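Local coordinates for periplasmic binding protein (Roseiflexus sp. RS-1, PDB 5GJ3) that binds heme in the bacterial periplasm, here two heme groups at once, and probably hands it on to a membrane transporter for uptake, at residues 12-17 against 68-73; 30-35 against 48-53. One frame throughout, in Å; residues are numbered along the deposited sequence.

Contact 1: 12-17 against 68-73. With ZN (zinc ion), chain D.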
ATOM      1  N   ASN A  12      -9.619  -7.636   1.107  1.00 13.73           N
ATOM      2  CA  ASN A  12      -8.440  -6.785   1.278  1.00 15.71           C
ATOM      3  C   ASN A  12      -8.730  -5.428   0.710  1.00 17.38           C
ATOM      4  O   ASN A  12      -9.412  -5.313  -0.311  1.00 17.08           O
ATOM      5  CB  ASN A  12      -7.183  -7.357   0.583  1.00 15.01           C
ATOM      6  CG  ASN A  12      -6.932  -8.767   0.968  1.00 15.12           C
ATOM      7  OD1 ASN A  12      -7.454  -9.699   0.355  1.00 18.14           O
ATOM      8  ND2 ASN A  12      -6.217  -8.949   2.047  1.00 15.89           N
ATOM      9  N   GLY A  13      -8.215  -4.390   1.381  1.00 17.48           N
ATOM     10  CA  GLY A  13      -8.382  -3.020   0.877  1.00 16.76           C
ATOM     11  C   GLY A  13      -7.970  -2.740  -0.551  1.00 16.53           C
ATOM     12  O   GLY A  13      -8.659  -2.006  -1.248  1.00 14.54           O
ATOM     13  N   ASP A  14      -6.847  -3.320  -1.016  1.00 18.36           N
ATOM     14  CA  ASP A  14      -6.409  -3.124  -2.396  1.00 17.83           C
ATOM     15  C   ASP A  14      -7.277  -3.833  -3.488  1.00 18.80           C
ATOM     16  O   ASP A  14      -7.529  -3.288  -4.599  1.00 16.81           O
ATOM     17  CB  ASP A  14      -4.913  -3.491  -2.545  1.00 21.85           C
ATOM     18  CG  ASP A  14      -4.575  -4.934  -2.114  1.00 23.52           C
ATOM     19  OD1 ASP A  14      -5.336  -5.571  -1.334  1.00 25.26           O
ATOM     20  OD2 ASP A  14      -3.502  -5.441  -2.548  1.00 24.25           O
ATOM     21  N   ILE A  15      -7.787  -5.024  -3.151  1.00 17.47           N
ATOM     22  CA  ILE A  15      -8.783  -5.717  -3.997  1.00 15.69           C
ATOM     23  C   ILE A  15     -10.087  -4.906  -4.097  1.00 15.80           C
ATOM     24  O   ILE A  15     -10.619  -4.689  -5.196  1.00 17.66           O
ATOM     25  CB  ILE A  15      -9.050  -7.110  -3.418  1.00 15.41           C
ATOM     26  CG1 ILE A  15      -7.716  -7.880  -3.387  1.00 15.46           C
ATOM     27  CG2 ILE A  15     -10.110  -7.814  -4.266  1.00 16.77           C
ATOM     28  CD1 ILE A  15      -7.057  -8.065  -4.754  1.00 15.34           C
ATOM     29  N   THR A  16     -10.562  -4.410  -2.964  1.00 15.16           N
ATOM     30  CA  THR A  16     -11.757  -3.546  -2.952  1.00 16.05           C
ATOM     31  C   THR A  16     -11.578  -2.326  -3.877  1.00 16.82           C
ATOM     32  O   THR A  16     -12.416  -2.047  -4.725  1.00 16.91           O
ATOM     33  CB  THR A  16     -12.051  -3.085  -1.528  1.00 14.88           C
ATOM     34  OG1 THR A  16     -12.291  -4.221  -0.692  1.00 16.58           O
ATOM     35  CG2 THR A  16     -13.241  -2.078  -1.461  1.00 16.30           C
ATOM     36  N   GLU A  17     -10.445  -1.643  -3.750  1.00 17.02           N
ATOM     37  CA  GLU A  17     -10.145  -0.470  -4.567  1.00 16.58           C
ATOM     38  C   GLU A  17     -10.187  -0.840  -6.036  1.00 16.83           C
ATOM     39  O   GLU A  17     -10.683  -0.085  -6.877  1.00 17.89           O
ATOM     40  CB  GLU A  17      -8.768   0.089  -4.209  1.00 17.59           C
ATOM     41  CG  GLU A  17      -8.261   1.107  -5.214  1.00 20.91           C
ATOM     42  CD  GLU A  17      -7.081   1.954  -4.692  1.00 24.38           C
ATOM     43  OE1 GLU A  17      -6.691   1.880  -3.495  1.00 26.34           O
ATOM     44  OE2 GLU A  17      -6.566   2.734  -5.490  1.00 25.31           O
ATOM     45  N   ILE A  68     -13.605 -12.640  -2.628  1.00 15.60           N
ATOM     46  CA  ILE A  68     -12.388 -12.452  -3.331  1.00 17.84           C
ATOM     47  C   ILE A  68     -11.345 -11.717  -2.449  1.00 17.85           C
ATOM     48  O   ILE A  68     -11.689 -10.779  -1.716  1.00 14.98           O
ATOM     49  CB  ILE A  68     -12.670 -11.753  -4.694  1.00 21.36           C
ATOM     50  CG1 ILE A  68     -11.446 -11.699  -5.571  1.00 26.01           C
ATOM     51  CG2 ILE A  68     -13.166 -10.300  -4.586  1.00 19.69           C
ATOM     52  CD1 ILE A  68     -11.796 -11.240  -6.994  1.00 32.07           C
ATOM     53  N   GLY A  69     -10.082 -12.128  -2.541  1.00 16.11           N
ATOM     54  CA  GLY A  69      -9.009 -11.482  -1.707  1.00 15.46           C
ATOM     55  C   GLY A  69      -7.639 -11.868  -2.259  1.00 16.80           C
ATOM     56  O   GLY A  69      -7.533 -12.479  -3.338  1.00 17.57           O
ATOM     57  N   ASP A  70      -6.582 -11.489  -1.564  1.00 14.97           N
ATOM     58  CA  ASP A  70      -5.276 -11.901  -2.024  1.00 16.04           C
ATOM     59  C   ASP A  70      -4.566 -12.511  -0.833  1.00 16.61           C
ATOM     60  O   ASP A  70      -5.208 -12.763   0.229  1.00 15.18           O
ATOM     61  CB  ASP A  70      -4.535 -10.740  -2.687  1.00 16.32           C
ATOM     62  CG  ASP A  70      -4.172  -9.629  -1.712  1.00 20.04           C
ATOM     63  OD1 ASP A  70      -4.044  -9.835  -0.479  1.00 20.84           O
ATOM     64  OD2 ASP A  70      -4.000  -8.511  -2.205  1.00 22.74           O
ATOM     65  N   GLU A  71      -3.292 -12.830  -1.002  1.00 18.28           N
ATOM     66  CA  GLU A  71      -2.552 -13.625  -0.012  1.00 20.31           C
ATOM     67  C   GLU A  71      -2.466 -13.027   1.396  1.00 19.58           C
ATOM     68  O   GLU A  71      -2.187 -13.772   2.323  1.00 17.96           O
ATOM     69  CB  GLU A  71      -1.127 -14.000  -0.510  1.00 22.88           C
ATOM     70  CG  GLU A  71      -0.218 -12.792  -0.742  1.00 28.96           C
ATOM     71  CD  GLU A  71       1.186 -13.186  -1.224  1.00 35.88           C
ATOM     72  OE1 GLU A  71       1.475 -13.240  -2.458  1.00 31.99           O
ATOM     73  OE2 GLU A  71       2.017 -13.465  -0.338  1.00 42.51           O
ATOM     74  N   ALA A  72      -2.700 -11.723   1.566  1.00 19.34           N
ATOM     75  CA  ALA A  72      -2.770 -11.138   2.908  1.00 21.72           C
ATOM     76  C   ALA A  72      -4.016 -11.571   3.705  1.00 22.59           C
ATOM     77  O   ALA A  72      -4.017 -11.430   4.935  1.00 23.01           O
ATOM     78  CB  ALA A  72      -2.681  -9.606   2.873  1.00 22.35           C
ATOM     79  N   ALA A  73      -5.056 -12.096   3.037  1.00 18.61           N
ATOM     80  CA  ALA A  73      -6.297 -12.435   3.707  1.00 18.56           C
ATOM     81  C   ALA A  73      -6.093 -13.607   4.635  1.00 19.65           C
ATOM     82  O   ALA A  73      -5.496 -14.631   4.268  1.00 19.04           O
ATOM     83  CB  ALA A  73      -7.410 -12.799   2.677  1.00 17.15           C
TER
HETATM   84 ZN    ZN D 403      -2.964  -7.042  -1.253  1.00 30.05          ZN
HETATM   85  O   HOH W   1      -3.423  -7.086   0.641  1.00 25.31           O
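Asn12 OD1 accepts a hydrogen bond from Asp70 N, 2.8 Å away, which comes from above the carbonyl plane. Asn12 stands just before helix 13-21, and its CG, anti to the carbonyl carbon (chi1 -52°), points the amide at strand 66-70. The same oxygen, Asn12 OD1, lies 3.1 Å from Gly69 CA, a closeness that a side chain at Gly69 would block. The amide also stacks on the carboxylate of Asp70, the planes 29° apart. That carboxylate divides its work. Asp70 OD1 accepts from Ala72 N at 3.1 Å, closing an Asx turn at the strand end, whereas Asp70 OD2 binds zinc at 2.0 Å. Asp14, the second residue of the helix, reaches the metal from the opposite direction, its OD2 2.1 Å from the zinc and its carboxylate turned 72° against that of Asp70. A water 1.9 Å from the zinc and Asp94 supply the other ligands, and Lys104 hydrogen-bonds to Asp14 OD2. Beside this polar cluster the interface is apolar: Ile15 CG2 meets Ile68 CG2 at 4.0 Å, where helix 100-111 also packs on both side chains. With an alanine in place of Asn12, Asp70 N would probably lose its acceptor, the stack over the carboxylate would open, and Gln51, which bonds to ND2, would be left without this mate. The arrangement is a worked case of like charges made compatible: the dication, aided by Lys104, probably offsets the crowding of carboxylates, while the bond to the backbone N and the Asx turn are likely to steady Asp70 with OD2 toward the metal.

Contact 2: 30-35 against 48-53. With HEM (protoporphyrin IX containing Fe), chain B.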
ATOM      1  N   GLY A  30     -19.655  -6.117   1.424  1.00 18.61           N
ATOM      2  CA  GLY A  30     -18.908  -6.201   2.688  1.00 18.73           C
ATOM      3  C   GLY A  30     -17.446  -5.987   2.394  1.00 18.90           C
ATOM      4  O   GLY A  30     -16.962  -6.430   1.338  1.00 17.03           O
ATOM      5  N   VAL A  31     -16.768  -5.273   3.297  1.00 18.05           N
ATOM      6  CA  VAL A  31     -15.323  -4.978   3.135  1.00 19.41           C
ATOM      7  C   VAL A  31     -14.573  -5.142   4.442  1.00 20.40           C
ATOM      8  O   VAL A  31     -15.173  -5.124   5.515  1.00 20.53           O
ATOM      9  CB  VAL A  31     -15.067  -3.544   2.623  1.00 18.12           C
ATOM     10  CG1 VAL A  31     -15.577  -3.387   1.195  1.00 18.15           C
ATOM     11  CG2 VAL A  31     -15.634  -2.478   3.589  1.00 18.98           C
ATOM     12  N   ASP A  32     -13.249  -5.263   4.354  1.00 20.90           N
ATOM     13  CA  ASP A  32     -12.431  -5.324   5.559  1.00 21.67           C
ATOM     14  C   ASP A  32     -12.023  -3.896   6.012  1.00 22.50           C
ATOM     15  O   ASP A  32     -12.160  -2.918   5.236  1.00 22.00           O
ATOM     16  CB  ASP A  32     -11.192  -6.210   5.324  1.00 22.38           C
ATOM     17  CG  ASP A  32      -9.992  -5.389   4.815  1.00 24.81           C
ATOM     18  OD1 ASP A  32      -9.969  -5.040   3.607  1.00 25.10           O
ATOM     19  OD2 ASP A  32      -9.088  -5.078   5.644  1.00 27.36           O
ATOM     20  N   SER A  33     -11.547  -3.797   7.271  1.00 24.40           N
ATOM     21  CA  SER A  33     -11.024  -2.536   7.913  1.00 27.93           C
ATOM     22  C   SER A  33     -10.042  -1.728   7.104  1.00 25.67           C
ATOM     23  O   SER A  33      -9.980  -0.511   7.245  1.00 27.88           O
ATOM     24  CB  SER A  33     -10.261  -2.882   9.203  1.00 28.10           C
ATOM     25  OG  SER A  33     -11.147  -3.393  10.137  1.00 41.16           O
ATOM     26  N   SER A  34      -9.214  -2.386   6.297  1.00 24.10           N
ATOM     27  CA  SER A  34      -8.204  -1.645   5.523  1.00 24.43           C
ATOM     28  C   SER A  34      -8.783  -1.056   4.226  1.00 23.84           C
ATOM     29  O   SER A  34      -8.056  -0.450   3.436  1.00 21.30           O
ATOM     30  CB  SER A  34      -6.990  -2.541   5.194  1.00 24.63           C
ATOM     31  OG  SER A  34      -7.357  -3.475   4.175  1.00 23.50           O
ATOM     32  N   ALA A  35     -10.066  -1.272   3.953  1.00 19.99           N
ATOM     33  CA  ALA A  35     -10.623  -0.824   2.688  1.00 21.13           C
ATOM     34  C   ALA A  35     -11.080   0.624   2.823  1.00 24.25           C
ATOM     35  O   ALA A  35     -12.257   0.879   3.084  1.00 22.87           O
ATOM     36  CB  ALA A  35     -11.802  -1.725   2.214  1.00 19.55           C
ATOM     37  N   ILE A  48     -16.199  -6.625   7.852  1.00 21.04           N
ATOM     38  CA  ILE A  48     -16.067  -8.065   8.088  1.00 19.54           C
ATOM     39  C   ILE A  48     -14.805  -8.353   8.946  1.00 18.59           C
ATOM     40  O   ILE A  48     -14.449  -9.517   9.170  1.00 18.41           O
ATOM     41  CB  ILE A  48     -15.986  -8.837   6.732  1.00 18.20           C
ATOM     42  CG1 ILE A  48     -14.691  -8.395   5.981  1.00 17.43           C
ATOM     43  CG2 ILE A  48     -17.244  -8.509   5.884  1.00 18.58           C
ATOM     44  CD1 ILE A  48     -14.364  -9.168   4.691  1.00 18.79           C
ATOM     45  N   GLY A  49     -14.159  -7.301   9.446  1.00 19.38           N
ATOM     46  CA  GLY A  49     -12.992  -7.490  10.332  1.00 17.71           C
ATOM     47  C   GLY A  49     -11.758  -6.993   9.593  1.00 19.65           C
ATOM     48  O   GLY A  49     -11.875  -6.549   8.449  1.00 20.49           O
ATOM     49  N   TYR A  50     -10.579  -7.050  10.223  1.00 19.31           N
ATOM     50  CA  TYR A  50      -9.324  -6.681   9.524  1.00 19.57           C
ATOM     51  C   TYR A  50      -8.890  -7.832   8.532  1.00 16.77           C
ATOM     52  O   TYR A  50      -9.100  -8.993   8.825  1.00 17.49           O
ATOM     53  CB  TYR A  50      -8.208  -6.327  10.538  1.00 18.95           C
ATOM     54  CG  TYR A  50      -6.873  -6.005   9.870  1.00 17.41           C
ATOM     55  CD1 TYR A  50      -6.760  -4.966   8.953  1.00 18.62           C
ATOM     56  CD2 TYR A  50      -5.756  -6.804  10.110  1.00 19.71           C
ATOM     57  CE1 TYR A  50      -5.559  -4.718   8.275  1.00 20.71           C
ATOM     58  CE2 TYR A  50      -4.523  -6.557   9.463  1.00 21.15           C
ATOM     59  CZ  TYR A  50      -4.440  -5.518   8.546  1.00 21.20           C
ATOM     60  OH  TYR A  50      -3.235  -5.294   7.891  1.00 27.01           O
ATOM     61  N   GLN A  51      -8.311  -7.479   7.391  1.00 17.00           N
ATOM     62  CA  GLN A  51      -7.883  -8.473   6.352  1.00 18.10           C
ATOM     63  C   GLN A  51      -7.150  -9.722   6.844  1.00 18.16           C
ATOM     64  O   GLN A  51      -7.338 -10.788   6.273  1.00 18.47           O
ATOM     65  CB  GLN A  51      -7.081  -7.799   5.213  1.00 20.43           C
ATOM     66  CG  GLN A  51      -5.683  -7.268   5.629  1.00 21.80           C
ATOM     67  CD  GLN A  51      -5.091  -6.350   4.573  1.00 23.32           C
ATOM     68  OE1 GLN A  51      -5.384  -6.479   3.358  1.00 22.06           O
ATOM     69  NE2 GLN A  51      -4.262  -5.407   5.020  1.00 24.28           N
ATOM     70  N   ARG A  52      -6.347  -9.604   7.913  1.00 17.97           N
ATOM     71  CA  ARG A  52      -5.595 -10.747   8.482  1.00 19.19           C
ATOM     72  C   ARG A  52      -6.295 -11.351   9.678  1.00 19.42           C
ATOM     73  O   ARG A  52      -5.812 -12.304  10.264  1.00 19.92           O
ATOM     74  CB  ARG A  52      -4.208 -10.275   8.966  1.00 22.75           C
ATOM     75  CG  ARG A  52      -3.335  -9.712   7.842  1.00 24.41           C
ATOM     76  CD  ARG A  52      -1.883  -9.567   8.313  1.00 28.51           C
ATOM     77  NE  ARG A  52      -0.925  -9.571   7.198  1.00 33.11           N
ATOM     78  CZ  ARG A  52      -0.847  -8.637   6.240  1.00 36.51           C
ATOM     79  NH1 ARG A  52      -1.687  -7.597   6.199  1.00 34.80           N
ATOM     80  NH2 ARG A  52       0.075  -8.739   5.296  1.00 35.12           N
ATOM     81  N   ARG A  53      -7.447 -10.798  10.044  1.00 20.05           N
ATOM     82  CA  ARG A  53      -8.165 -11.288  11.220  1.00 19.65           C
ATOM     83  C   ARG A  53      -9.677 -11.301  10.879  1.00 20.58           C
ATOM     84  O   ARG A  53     -10.532 -10.748  11.607  1.00 15.98           O
ATOM     85  CB  ARG A  53      -7.789 -10.389  12.472  1.00 20.71           C
ATOM     86  CG  ARG A  53      -7.763 -11.153  13.819  1.00 22.90           C
ATOM     87  CD  ARG A  53      -7.253 -10.333  15.038  1.00 21.72           C
ATOM     88  NE  ARG A  53      -8.188  -9.259  15.336  1.00 22.65           N
ATOM     89  CZ  ARG A  53      -8.053  -8.012  14.897  1.00 23.66           C
ATOM     90  NH1 ARG A  53      -7.011  -7.697  14.122  1.00 23.35           N
ATOM     91  NH2 ARG A  53      -8.974  -7.078  15.197  1.00 26.45           N
TER
HETATM   92  CHA HEM B 401      -3.204  -4.002  11.528  0.75 21.71           C
HETATM   93  CHB HEM B 401      -4.097  -1.486   7.460  0.75 22.03           C
HETATM   94  CHC HEM B 401      -0.327  -3.906   5.498  0.75 24.95           C
HETATM   95  CHD HEM B 401       0.135  -6.744   9.408  0.75 25.50           C
HETATM   96  C1A HEM B 401      -3.717  -3.113  10.615  0.75 21.29           C
HETATM   97  C2A HEM B 401      -4.838  -2.294  10.887  0.75 22.85           C
HETATM   98  C3A HEM B 401      -5.142  -1.586   9.762  0.75 23.01           C
HETATM   99  C4A HEM B 401      -4.166  -1.957   8.780  0.75 23.90           C
HETATM  100  CMA HEM B 401      -6.293  -0.590   9.591  0.75 22.55           C
HETATM  101  CAA HEM B 401      -5.573  -2.285  12.220  0.75 21.92           C
HETATM  102  CBA HEM B 401      -6.434  -3.575  12.254  0.75 20.88           C
HETATM  103  CGA HEM B 401      -6.860  -3.994  13.641  0.75 22.86           C
HETATM  104  O1A HEM B 401      -6.282  -3.520  14.623  0.75 22.55           O
HETATM  105  O2A HEM B 401      -7.766  -4.842  13.841  0.75 23.55           O
HETATM  106  C1B HEM B 401      -3.092  -1.907   6.562  0.75 23.55           C
HETATM  107  C2B HEM B 401      -2.872  -1.367   5.249  0.75 23.41           C
HETATM  108  C3B HEM B 401      -1.795  -2.027   4.706  0.75 25.26           C
HETATM  109  C4B HEM B 401      -1.381  -3.015   5.719  0.75 25.79           C
HETATM  110  CMB HEM B 401      -3.639  -0.234   4.605  0.75 22.61           C
HETATM  111  CAB HEM B 401      -1.137  -1.882   3.380  0.75 25.68           C
HETATM  112  CBB HEM B 401      -1.815  -1.383   2.329  0.75 27.88           C
HETATM  113  C1C HEM B 401       0.174  -4.842   6.369  0.75 26.45           C
HETATM  114  C2C HEM B 401       1.360  -5.586   6.185  0.75 28.75           C
HETATM  115  C3C HEM B 401       1.493  -6.408   7.318  0.75 29.09           C
HETATM  116  C4C HEM B 401       0.384  -6.121   8.189  0.75 26.91           C
HETATM  117  CMC HEM B 401       2.254  -5.479   4.957  0.75 28.52           C
HETATM  118  CAC HEM B 401       2.554  -7.412   7.621  0.75 33.25           C
HETATM  119  CBC HEM B 401       3.624  -7.589   6.844  0.75 38.33           C
HETATM  120  C1D HEM B 401      -0.752  -6.147  10.297  0.75 23.45           C
HETATM  121  C2D HEM B 401      -0.873  -6.667  11.675  0.75 22.96           C
HETATM  122  C3D HEM B 401      -1.795  -5.911  12.273  0.75 21.84           C
HETATM  123  C4D HEM B 401      -2.232  -4.939  11.249  0.75 22.18           C
HETATM  124  CMD HEM B 401      -0.086  -7.819  12.298  0.75 22.37           C
HETATM  125  CAD HEM B 401      -2.312  -6.052  13.696  0.75 22.62           C
HETATM  126  CBD HEM B 401      -3.731  -6.727  13.547  0.75 25.12           C
HETATM  127  CGD HEM B 401      -3.756  -8.249  13.503  0.75 26.33           C
HETATM  128  O1D HEM B 401      -2.816  -8.920  13.987  0.75 26.73           O
HETATM  129  O2D HEM B 401      -4.731  -8.901  13.026  0.75 26.17           O
HETATM  130  NA  HEM B 401      -3.365  -2.961   9.319  0.75 22.03           N
HETATM  131  NB  HEM B 401      -2.225  -2.902   6.758  0.75 24.30           N
HETATM  132  NC  HEM B 401      -0.407  -5.180   7.564  0.75 27.38           N
HETATM  133  ND  HEM B 401      -1.627  -5.122  10.045  0.75 22.97           N
HETATM  134 FE   HEM B 401      -1.941  -4.069   8.454  0.75 23.22          FE
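One wall of the heme pocket is built where the end of strand 28-31 runs beside the segment that carries the iron ligand. Ser33 N donates to Gly49 O at 3.0 Å, and Ile48 N to Val31 O at the same 3.0 Å. Gly49 has a positive phi (112°), at which a side chain would jam against the preceding carbonyl. Beyond it, Asp32 OD2 ties together two type I turns, Asp32 to Ala35 and Tyr50 to Arg53: it accepts from Ser34 N at 2.8 Å, from above the carboxylate plane in an Asx turn, and from Ser34 OG at 2.8 Å on its syn lone pair, while a weak bond from Gln51 N crosses at 3.1 Å. Tyr50, its CG anti to the backbone N (chi1 177°), extends to the heme, and its OH binds the iron at 1.9 Å. Ser33 CB and Ser34 CB line the ring edge; heme C1A lies over the rim of one face and Gln51 CG over the rim of the opposite one. Arg53 bridges both propionates, its NH1 2.8 Å from O2D. Arg52 lays its guanidinium over the porphyrin, and its NH1 adds a weak bond to Tyr50 OH. Gln51 NE2 donates to the same Tyr50 OH at 3.1 Å, the oxygen lying close to the amide plane, and the other end of the amide bonds to Asn12. The Gln51 and Arg52 donors would probably stabilise a phenolate-like oxygen on the iron.

Contact 1 and contact 2 lie side by side, their centres about 9 Å apart, and residues 30-35 and 48-53 fall within the loop that 12-17 and 68-73 close. Two probable hydrogen bonds join them: Asn12 ND2 to Gln51 OE1 at 2.9 Å, and Gly13 N with Ser34 OG at 3.1 Å. Thus Asn12, beside the zinc site, probably also positions the glutamine that supports the heme-ligating tyrosine. The two metal centres are neighbours, zinc to heme FE 10.2 Å; the side chain of Gln51 is about 5 Å from the zinc, and that of Asp14 about 6 Å from a heme. Strands 28-31 and 66-70, in one parallel sheet and flanking strand 8-10, bring the two sites together.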